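Long-range contacts in De novo designed switch protein caging a hemagglutinin binder (sCageHA267_1S) (Synthetic construct, PDB 7CBC), which probably acts as the cage of a designed biosensor, a helical bundle that holds a hemagglutinin-binding domain masked until the switch is opened: residues A127-L132 with R158-I163; A31-L36 with K65-R70; R52-I57 with A136-V141. All blocks are in the same frame, centred on the assembly; numbering follows the deposited sequence.

The chain starts with helix 3-46, turns, and comes back as helix 50-93. Contact 2 closes this first hairpin, joining 31-36 to 65-70. After the next turn come helix 99-142 and helix 146-190, and contact 1 closes that hairpin through 127-132 and 158-163. Contacts 2 and 1 therefore lie in series. Contact 3 bridges the two hairpins, since 52-57 belongs to the first and 136-141 to the second, and it crosses both of the others. Contacts 1 and 2 also touch directly: Ala127 packs against Ile68, and Gln130 against Leu33 and Leu36. Together they tie four successive helices of the six-helix bundle.

Contact 1. Residues A127-L132 with R158-I163; sequences AKLQEL and RRSKEI
Ile163 packs against Lys128 and Leu129 in an antiparallel helical hairpin of the six-helix bundle. The segments, on helix 99-142 and helix 146-190, run antiparallel at 173°, with their axes 10.0 Å apart. Ile163 runs along the middle of the interface. Ile163 CB lies 4.0 Å from Leu129 CD2. The CG2 branch of Ile163, anti to the backbone N, meets CG and CD2 of Leu129, both at 3.9 Å. The other branch has CG1 anti to the carbonyl carbon (chi1 -70°), and Ile163 CD1 lies between Lys128 CB (3.8 Å) and Leu129 CD2. Leu129 and Ile163 lie alongside one another, pointing opposite ways. Ile163 CG1 covers one face of the Arg159 guanidinium, 3.6 Å above the plane and over its centre. Leu132 reaches across with both methyls. CD1 meets CB of Arg159, while CD2 turns to Ser160. The Ser160 hydroxyl is buried but satisfied: it is hydrogen-bonded to the Ala156 carbonyl on its own helix and to Gln229 of helix 195-239. That third helix also packs on Leu129 and Leu132. Lys128 CD comes obliquely to Arg159 NH2, 4.3 Å away. Closest of all across the pair is Leu132 CD2, 3.2 Å from Ser160 OG.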
loop_
_atom_site.group_PDB
_atom_site.type_symbol
_atom_site.label_atom_id
_atom_site.label_comp_id
_atom_site.label_asym_id
_atom_site.label_seq_id
_atom_site.Cartn_x
_atom_site.Cartn_y
_atom_site.Cartn_z
ATOM N N ALA A 127 -2.188 7.049 10.796
ATOM C CA ALA A 127 -2.225 8.276 11.595
ATOM C C ALA A 127 -2.864 8.036 12.956
ATOM O O ALA A 127 -2.381 8.552 13.976
ATOM C CB ALA A 127 -2.977 9.378 10.850
ATOM N N LYS A 128 -3.953 7.262 13.002
ATOM C CA LYS A 128 -4.614 7.012 14.276
ATOM C C LYS A 128 -3.700 6.261 15.238
ATOM O O LYS A 128 -3.637 6.601 16.424
ATOM C CB LYS A 128 -5.916 6.244 14.070
ATOM C CG LYS A 128 -7.010 7.058 13.387
ATOM C CD LYS A 128 -8.274 6.235 13.251
ATOM C CE LYS A 128 -9.334 6.955 12.448
ATOM N NZ LYS A 128 -10.600 6.159 12.454
ATOM N N LEU A 129 -2.977 5.249 14.750
ATOM C CA LEU A 129 -2.034 4.557 15.617
ATOM C C LEU A 129 -0.946 5.498 16.105
ATOM O O LEU A 129 -0.534 5.422 17.267
ATOM C CB LEU A 129 -1.417 3.356 14.911
ATOM C CG LEU A 129 -2.380 2.234 14.533
ATOM C CD1 LEU A 129 -1.666 1.184 13.690
ATOM C CD2 LEU A 129 -2.975 1.607 15.780
ATOM N N GLN A 130 -0.470 6.402 15.246
ATOM C CA GLN A 130 0.566 7.339 15.684
ATOM C C GLN A 130 0.064 8.235 16.809
ATOM O O GLN A 130 0.712 8.362 17.855
ATOM C CB GLN A 130 1.050 8.190 14.517
ATOM C CG GLN A 130 2.277 9.028 14.849
ATOM C CD GLN A 130 3.550 8.197 14.880
ATOM O OE1 GLN A 130 3.509 6.968 14.797
ATOM N NE2 GLN A 130 4.693 8.869 14.985
ATOM N N GLU A 131 -1.082 8.879 16.602
ATOM C CA GLU A 131 -1.655 9.723 17.642
ATOM C C GLU A 131 -1.876 8.934 18.928
ATOM O O GLU A 131 -1.533 9.397 20.027
ATOM C CB GLU A 131 -2.956 10.328 17.119
ATOM C CG GLU A 131 -3.930 10.777 18.194
ATOM C CD GLU A 131 -5.290 11.105 17.606
ATOM O OE1 GLU A 131 -5.621 10.532 16.543
ATOM O OE2 GLU A 131 -6.027 11.924 18.201
ATOM N N LEU A 132 -2.420 7.724 18.802
ATOM C CA LEU A 132 -2.537 6.826 19.940
ATOM C C LEU A 132 -1.186 6.573 20.581
ATOM O O LEU A 132 -1.063 6.588 21.812
ATOM C CB LEU A 132 -3.161 5.503 19.501
ATOM C CG LEU A 132 -3.207 4.453 20.605
ATOM C CD1 LEU A 132 -4.430 4.695 21.457
ATOM C CD2 LEU A 132 -3.244 3.063 20.012
ATOM N N ARG A 158 -6.334 -2.237 23.136
ATOM C CA ARG A 158 -7.685 -2.380 22.601
ATOM C C ARG A 158 -7.899 -1.469 21.399
ATOM O O ARG A 158 -8.372 -1.918 20.346
ATOM C CB ARG A 158 -8.729 -2.096 23.685
ATOM C CG ARG A 158 -10.090 -1.622 23.152
ATOM C CD ARG A 158 -11.100 -1.314 24.273
ATOM N NE ARG A 158 -10.485 -0.602 25.400
ATOM C CZ ARG A 158 -10.497 -1.034 26.660
ATOM N NH1 ARG A 158 -11.114 -2.170 26.965
ATOM N NH2 ARG A 158 -9.895 -0.332 27.612
ATOM N N ARG A 159 -7.549 -0.183 21.533
ATOM C CA ARG A 159 -7.773 0.773 20.451
ATOM C C ARG A 159 -6.936 0.437 19.226
ATOM O O ARG A 159 -7.416 0.564 18.098
ATOM C CB ARG A 159 -7.472 2.193 20.916
ATOM C CG ARG A 159 -8.715 3.014 21.209
ATOM C CD ARG A 159 -9.632 3.076 19.976
ATOM N NE ARG A 159 -9.385 4.244 19.126
ATOM C CZ ARG A 159 -9.916 4.416 17.915
ATOM N NH1 ARG A 159 -10.726 3.497 17.398
ATOM N NH2 ARG A 159 -9.635 5.506 17.211
ATOM N N SER A 160 -5.680 0.028 19.431
ATOM C CA SER A 160 -4.837 -0.434 18.336
ATOM C C SER A 160 -5.542 -1.486 17.488
ATOM O O SER A 160 -5.599 -1.376 16.253
ATOM C CB SER A 160 -3.532 -1.004 18.883
ATOM O OG SER A 160 -2.700 0.020 19.385
ATOM N N LYS A 161 -6.079 -2.524 18.139
ATOM C CA LYS A 161 -6.683 -3.615 17.384
ATOM C C LYS A 161 -8.007 -3.206 16.754
ATOM O O LYS A 161 -8.327 -3.669 15.656
ATOM C CB LYS A 161 -6.872 -4.850 18.265
ATOM C CG LYS A 161 -7.065 -6.106 17.418
ATOM C CD LYS A 161 -7.020 -7.381 18.231
ATOM C CE LYS A 161 -7.205 -8.585 17.325
ATOM N NZ LYS A 161 -8.359 -8.416 16.375
ATOM N N GLU A 162 -8.789 -2.351 17.419
ATOM C CA GLU A 162 -9.955 -1.766 16.762
ATOM C C GLU A 162 -9.543 -0.979 15.521
ATOM O O GLU A 162 -10.180 -1.095 14.470
ATOM C CB GLU A 162 -10.729 -0.864 17.728
ATOM C CG GLU A 162 -11.316 -1.582 18.957
ATOM C CD GLU A 162 -11.978 -0.628 19.967
ATOM O OE1 GLU A 162 -12.132 0.581 19.661
ATOM O OE2 GLU A 162 -12.358 -1.099 21.066
ATOM N N ILE A 163 -8.476 -0.180 15.619
ATOM C CA ILE A 163 -8.026 0.605 14.464
ATOM C C ILE A 163 -7.557 -0.314 13.336
ATOM O O ILE A 163 -7.917 -0.130 12.167
ATOM C CB ILE A 163 -6.915 1.586 14.885
ATOM C CG1 ILE A 163 -7.470 2.704 15.768
ATOM C CG2 ILE A 163 -6.215 2.162 13.652
ATOM C CD1 ILE A 163 -6.384 3.456 16.561
#

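Contact 2. Residues A31-L36 with K65-R70; sequences ARLQEL and KEIIRR
Arg32 begins the contact with its CB: Arg32 CB lies 3.6 Å from Ile67 CD1. Beyond CB the chain bends and leads away from segment 65-70. Its guanidinium grips Glu35 side-on, with NE and NH2 both bonded to OE1. Glu35 OE1 lies in the guanidinium plane, 2.9 Å from Arg32 NH2. The other amino group, NH1, makes a salt bridge with Glu28, so two acidic residues on the same helix hold the arginine.

Leu33 comes next and is buried. Leu33 CG and CD2 both lie 3.8 Å from Ile67 CG2, the two side chains passing flank to flank. Leu33 CD2 also meets Ile68 CD1, at 4.2 Å. Leu36, one turn on, adds a third neighbour to Ile67. Leu36 CD1 and Ile67 CD1 meet tip to tip at 3.8 Å. Ile67 divides its branches: CG2, anti to the backbone N, goes to Leu33, while CG1, anti to the carbonyl carbon (chi1 -74°), carries CD1 to Arg32 CB and Leu36.

The packing is that of an antiparallel helical hairpin, with the axes at 173°. On another side of helix 3-46, Gln34 is hydrogen-bonded to Asn232 of helix 195-239 and Ser259 of helix 245-268.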
loop_
_atom_site.group_PDB
_atom_site.type_symbol
_atom_site.label_atom_id
_atom_site.label_comp_id
_atom_site.label_asym_id
_atom_site.label_seq_id
_atom_site.Cartn_x
_atom_site.Cartn_y
_atom_site.Cartn_z
ATOM N N ALA A 31 7.703 3.861 7.775
ATOM C CA ALA A 31 9.033 3.690 8.352
ATOM C C ALA A 31 9.456 4.933 9.125
ATOM O O ALA A 31 10.004 4.827 10.232
ATOM C CB ALA A 31 10.051 3.364 7.265
ATOM N N ARG A 32 9.188 6.122 8.576
ATOM C CA ARG A 32 9.538 7.348 9.286
ATOM C C ARG A 32 8.751 7.477 10.581
ATOM O O ARG A 32 9.329 7.786 11.629
ATOM C CB ARG A 32 9.311 8.578 8.411
ATOM C CG ARG A 32 9.977 8.534 7.042
ATOM C CD ARG A 32 11.469 8.800 7.091
ATOM N NE ARG A 32 12.205 7.684 7.669
ATOM C CZ ARG A 32 12.577 6.596 7.004
ATOM N NH1 ARG A 32 12.292 6.456 5.707
ATOM N NH2 ARG A 32 13.239 5.641 7.643
ATOM N N LEU A 33 7.430 7.252 10.531
ATOM C CA LEU A 33 6.613 7.343 11.747
ATOM C C LEU A 33 7.131 6.414 12.837
ATOM O O LEU A 33 7.234 6.798 14.011
ATOM C CB LEU A 33 5.157 7.009 11.437
ATOM C CG LEU A 33 4.316 8.010 10.655
ATOM C CD1 LEU A 33 2.961 7.398 10.318
ATOM C CD2 LEU A 33 4.147 9.307 11.432
ATOM N N GLN A 34 7.425 5.164 12.465
ATOM C CA GLN A 34 7.960 4.201 13.422
ATOM C C GLN A 34 9.280 4.681 14.002
ATOM O O GLN A 34 9.527 4.554 15.210
ATOM C CB GLN A 34 8.153 2.845 12.742
ATOM C CG GLN A 34 8.724 1.777 13.648
ATOM C CD GLN A 34 7.732 1.328 14.694
ATOM O OE1 GLN A 34 6.645 1.899 14.831
ATOM N NE2 GLN A 34 8.085 0.282 15.426
ATOM N N GLU A 35 10.144 5.220 13.145
ATOM C CA GLU A 35 11.425 5.749 13.588
ATOM C C GLU A 35 11.236 6.818 14.659
ATOM O O GLU A 35 11.971 6.849 15.656
ATOM C CB GLU A 35 12.180 6.296 12.375
ATOM C CG GLU A 35 13.631 6.579 12.631
ATOM C CD GLU A 35 14.394 6.930 11.376
ATOM O OE1 GLU A 35 13.837 6.784 10.247
ATOM O OE2 GLU A 35 15.563 7.347 11.534
ATOM N N LEU A 36 10.224 7.678 14.484
ATOM C CA LEU A 36 9.893 8.677 15.498
ATOM C C LEU A 36 9.360 8.035 16.770
ATOM O O LEU A 36 9.725 8.440 17.880
ATOM C CB LEU A 36 8.868 9.670 14.958
ATOM C CG LEU A 36 9.274 10.544 13.786
ATOM C CD1 LEU A 36 8.206 11.609 13.588
ATOM C CD2 LEU A 36 10.643 11.173 14.055
ATOM N N LYS A 65 2.633 14.830 12.077
ATOM C CA LYS A 65 1.579 15.368 11.234
ATOM C C LYS A 65 2.135 15.840 9.900
ATOM O O LYS A 65 1.447 15.752 8.876
ATOM C CB LYS A 65 0.832 16.494 11.956
ATOM C CG LYS A 65 -0.249 15.988 12.933
ATOM C CD LYS A 65 0.225 16.000 14.383
ATOM C CE LYS A 65 -0.417 14.902 15.253
ATOM N NZ LYS A 65 0.050 13.511 14.933
ATOM N N GLU A 66 3.381 16.307 9.886
ATOM C CA GLU A 66 4.016 16.654 8.628
ATOM C C GLU A 66 4.214 15.409 7.765
ATOM O O GLU A 66 3.890 15.415 6.574
ATOM C CB GLU A 66 5.341 17.369 8.900
ATOM C CG GLU A 66 6.095 17.786 7.644
ATOM C CD GLU A 66 5.279 18.700 6.729
ATOM O OE1 GLU A 66 4.304 19.337 7.204
ATOM O OE2 GLU A 66 5.614 18.775 5.526
ATOM N N ILE A 67 4.717 14.321 8.359
ATOM C CA ILE A 67 4.851 13.061 7.631
ATOM C C ILE A 67 3.507 12.629 7.064
ATOM O O ILE A 67 3.406 12.216 5.904
ATOM C CB ILE A 67 5.449 11.979 8.549
ATOM C CG1 ILE A 67 6.939 12.235 8.771
ATOM C CG2 ILE A 67 5.212 10.580 7.967
ATOM C CD1 ILE A 67 7.555 11.339 9.807
ATOM N N ILE A 68 2.450 12.745 7.862
ATOM C CA ILE A 68 1.140 12.279 7.435
ATOM C C ILE A 68 0.562 13.201 6.366
ATOM O O ILE A 68 0.019 12.737 5.352
ATOM C CB ILE A 68 0.225 12.142 8.663
ATOM C CG1 ILE A 68 0.561 10.839 9.396
ATOM C CG2 ILE A 68 -1.239 12.187 8.283
ATOM C CD1 ILE A 68 0.269 10.878 10.868
ATOM N N ARG A 69 0.698 14.517 6.553
ATOM C CA ARG A 69 0.196 15.455 5.551
ATOM C C ARG A 69 0.923 15.301 4.218
ATOM O O ARG A 69 0.315 15.469 3.155
ATOM C CB ARG A 69 0.310 16.887 6.073
ATOM C CG ARG A 69 -0.047 17.952 5.052
ATOM C CD ARG A 69 0.533 19.332 5.405
ATOM N NE ARG A 69 1.953 19.453 5.064
ATOM C CZ ARG A 69 2.428 19.475 3.818
ATOM N NH1 ARG A 69 1.607 19.379 2.783
ATOM N NH2 ARG A 69 3.732 19.586 3.605
ATOM N N ARG A 70 2.212 14.975 4.239
ATOM C CA ARG A 70 2.905 14.789 2.972
ATOM C C ARG A 70 2.558 13.436 2.341
ATOM O O ARG A 70 2.521 13.318 1.113
ATOM C CB ARG A 70 4.409 14.965 3.188
ATOM C CG ARG A 70 5.276 14.355 2.124
ATOM C CD ARG A 70 6.550 13.808 2.720
ATOM N NE ARG A 70 6.196 12.858 3.760
ATOM C CZ ARG A 70 5.653 11.662 3.548
ATOM N NH1 ARG A 70 5.404 11.201 2.302
ATOM N NH2 ARG A 70 5.352 10.919 4.597
#

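Contact 3. Residues R52-I57 with A136-V141; sequences RIRDEI and AVELLV
The Arg54 guanidinium and the Glu138 carboxylate meet with their planes 81° apart, almost perpendicular. Glu138 OE2 sits at the edge of the guanidinium, near its plane but somewhat tilted from it as met by NH2. Ile57 CG1 lies at the edge in plane. From the carboxylate's side, the arginine approaches from above: NH2 stands 50° out of that plane. The salt bridge is short, 2.6 Å from Arg54 NH2 to Glu138 OE2, but the N-H points at the oxygen only at 132°. NH1 adds a weak second bond to the same oxygen. One carboxylate oxygen therefore takes both amino groups. Lys61 makes a long, weak ion pair with that oxygen too.

Torsions explain how the charges meet. Glu138 extends straight across, with CG opposite the backbone N. Arg54 starts off to the side of the contact and bends at chi2 and chi3 to bring its end round.

Ile57 lies beside this pair. Ile57 CG2 is 3.1 Å from Glu138 OE2. Ile57 CD1 touches both Glu138 CB and Val137 CG1, each at 4.0 Å. One turn before Ile57 and one after Val137, Ile53 CD1 and Val141 CG2 meet tip to tip at 3.9 Å. Helix 3-46 packs here as well, through Ala44 against Val137 and Val141. Leu236 of helix 195-239 also touches Val137.

The segments run antiparallel with axes 10.9 Å apart. Apolar contacts between antiparallel helices, with a salt bridge beside them, are found in helical bundles generally; here they join the first hairpin to the second.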
loop_
_atom_site.group_PDB
_atom_site.type_symbol
_atom_site.label_atom_id
_atom_site.label_comp_id
_atom_site.label_asym_id
_atom_site.label_seq_id
_atom_site.Cartn_x
_atom_site.Cartn_y
_atom_site.Cartn_z
ATOM N N ARG A 52 10.138 20.000 29.665
ATOM C CA ARG A 52 10.836 19.448 28.515
ATOM C C ARG A 52 10.014 18.369 27.825
ATOM O O ARG A 52 9.912 18.358 26.594
ATOM C CB ARG A 52 12.188 18.891 28.952
ATOM C CG ARG A 52 12.944 18.189 27.858
ATOM C CD ARG A 52 14.404 18.035 28.208
ATOM N NE ARG A 52 14.880 16.715 27.814
ATOM C CZ ARG A 52 16.127 16.287 27.976
ATOM N NH1 ARG A 52 17.036 17.086 28.521
ATOM N NH2 ARG A 52 16.465 15.061 27.584
ATOM N N ILE A 53 9.413 17.462 28.597
ATOM C CA ILE A 53 8.651 16.374 27.997
ATOM C C ILE A 53 7.481 16.913 27.188
ATOM O O ILE A 53 7.144 16.363 26.134
ATOM C CB ILE A 53 8.188 15.382 29.080
ATOM C CG1 ILE A 53 7.329 16.090 30.135
ATOM C CG2 ILE A 53 9.399 14.690 29.709
ATOM C CD1 ILE A 53 6.541 15.149 31.026
ATOM N N ARG A 54 6.858 18.002 27.636
ATOM C CA ARG A 54 5.771 18.563 26.845
ATOM C C ARG A 54 6.281 19.150 25.533
ATOM O O ARG A 54 5.555 19.140 24.535
ATOM C CB ARG A 54 5.012 19.619 27.643
ATOM C CG ARG A 54 4.521 19.138 29.009
ATOM C CD ARG A 54 3.725 17.831 28.930
ATOM N NE ARG A 54 2.499 17.964 28.141
ATOM C CZ ARG A 54 2.264 17.320 27.004
ATOM N NH1 ARG A 54 3.166 16.482 26.514
ATOM N NH2 ARG A 54 1.120 17.508 26.359
ATOM N N ASP A 55 7.524 19.644 25.515
ATOM C CA ASP A 55 8.101 20.213 24.299
ATOM C C ASP A 55 8.465 19.126 23.296
ATOM O O ASP A 55 8.290 19.307 22.084
ATOM C CB ASP A 55 9.343 21.044 24.641
ATOM C CG ASP A 55 9.003 22.443 25.130
ATOM O OD1 ASP A 55 8.025 23.029 24.614
ATOM O OD2 ASP A 55 9.725 22.958 26.023
ATOM N N GLU A 56 8.996 18.002 23.779
ATOM C CA GLU A 56 9.395 16.939 22.868
ATOM C C GLU A 56 8.185 16.158 22.375
ATOM O O GLU A 56 8.175 15.679 21.236
ATOM C CB GLU A 56 10.408 16.018 23.540
ATOM C CG GLU A 56 11.653 16.744 24.013
ATOM C CD GLU A 56 12.892 16.327 23.235
ATOM O OE1 GLU A 56 12.733 15.953 22.053
ATOM O OE2 GLU A 56 14.002 16.404 23.803
ATOM N N ILE A 57 7.158 16.014 23.215
ATOM C CA ILE A 57 5.895 15.450 22.747
ATOM C C ILE A 57 5.309 16.317 21.635
ATOM O O ILE A 57 4.928 15.813 20.572
ATOM C CB ILE A 57 4.908 15.282 23.915
ATOM C CG1 ILE A 57 5.345 14.131 24.827
ATOM C CG2 ILE A 57 3.490 15.043 23.402
ATOM C CD1 ILE A 57 4.991 12.773 24.313
ATOM N N ALA A 136 -0.173 7.708 24.364
ATOM C CA ALA A 136 0.215 6.663 25.302
ATOM C C ALA A 136 1.504 7.024 26.031
ATOM O O ALA A 136 1.586 6.906 27.260
ATOM C CB ALA A 136 0.365 5.327 24.570
ATOM N N VAL A 137 2.528 7.453 25.291
ATOM C CA VAL A 137 3.779 7.865 25.923
ATOM C C VAL A 137 3.534 9.050 26.852
ATOM O O VAL A 137 3.976 9.064 28.012
ATOM C CB VAL A 137 4.837 8.195 24.855
ATOM C CG1 VAL A 137 5.957 9.031 25.459
ATOM C CG2 VAL A 137 5.385 6.920 24.239
ATOM N N GLU A 138 2.809 10.052 26.348
ATOM C CA GLU A 138 2.485 11.259 27.101
ATOM C C GLU A 138 1.840 10.930 28.446
ATOM O O GLU A 138 2.209 11.500 29.483
ATOM C CB GLU A 138 1.565 12.115 26.232
ATOM C CG GLU A 138 1.247 13.513 26.682
ATOM C CD GLU A 138 0.418 14.232 25.621
ATOM O OE1 GLU A 138 -0.675 13.733 25.282
ATOM O OE2 GLU A 138 0.856 15.282 25.107
ATOM N N LEU A 139 0.883 10.004 28.454
ATOM C CA LEU A 139 0.234 9.622 29.699
ATOM C C LEU A 139 1.112 8.705 30.539
ATOM O O LEU A 139 1.040 8.746 31.772
ATOM C CB LEU A 139 -1.100 8.950 29.397
ATOM C CG LEU A 139 -2.144 8.954 30.505
ATOM C CD1 LEU A 139 -2.890 10.282 30.513
ATOM C CD2 LEU A 139 -3.102 7.791 30.305
ATOM N N LEU A 140 1.961 7.890 29.905
ATOM C CA LEU A 140 2.788 6.973 30.682
ATOM C C LEU A 140 3.868 7.701 31.476
ATOM O O LEU A 140 4.248 7.241 32.561
ATOM C CB LEU A 140 3.413 5.909 29.773
ATOM C CG LEU A 140 2.465 4.746 29.426
ATOM C CD1 LEU A 140 3.094 3.769 28.435
ATOM C CD2 LEU A 140 1.984 4.011 30.666
ATOM N N VAL A 141 4.371 8.832 30.977
ATOM C CA VAL A 141 5.460 9.493 31.692
ATOM C C VAL A 141 4.962 10.182 32.964
ATOM O O VAL A 141 5.738 10.381 33.910
ATOM C CB VAL A 141 6.199 10.478 30.767
ATOM C CG1 VAL A 141 6.857 9.735 29.628
ATOM C CG2 VAL A 141 5.253 11.536 30.245
#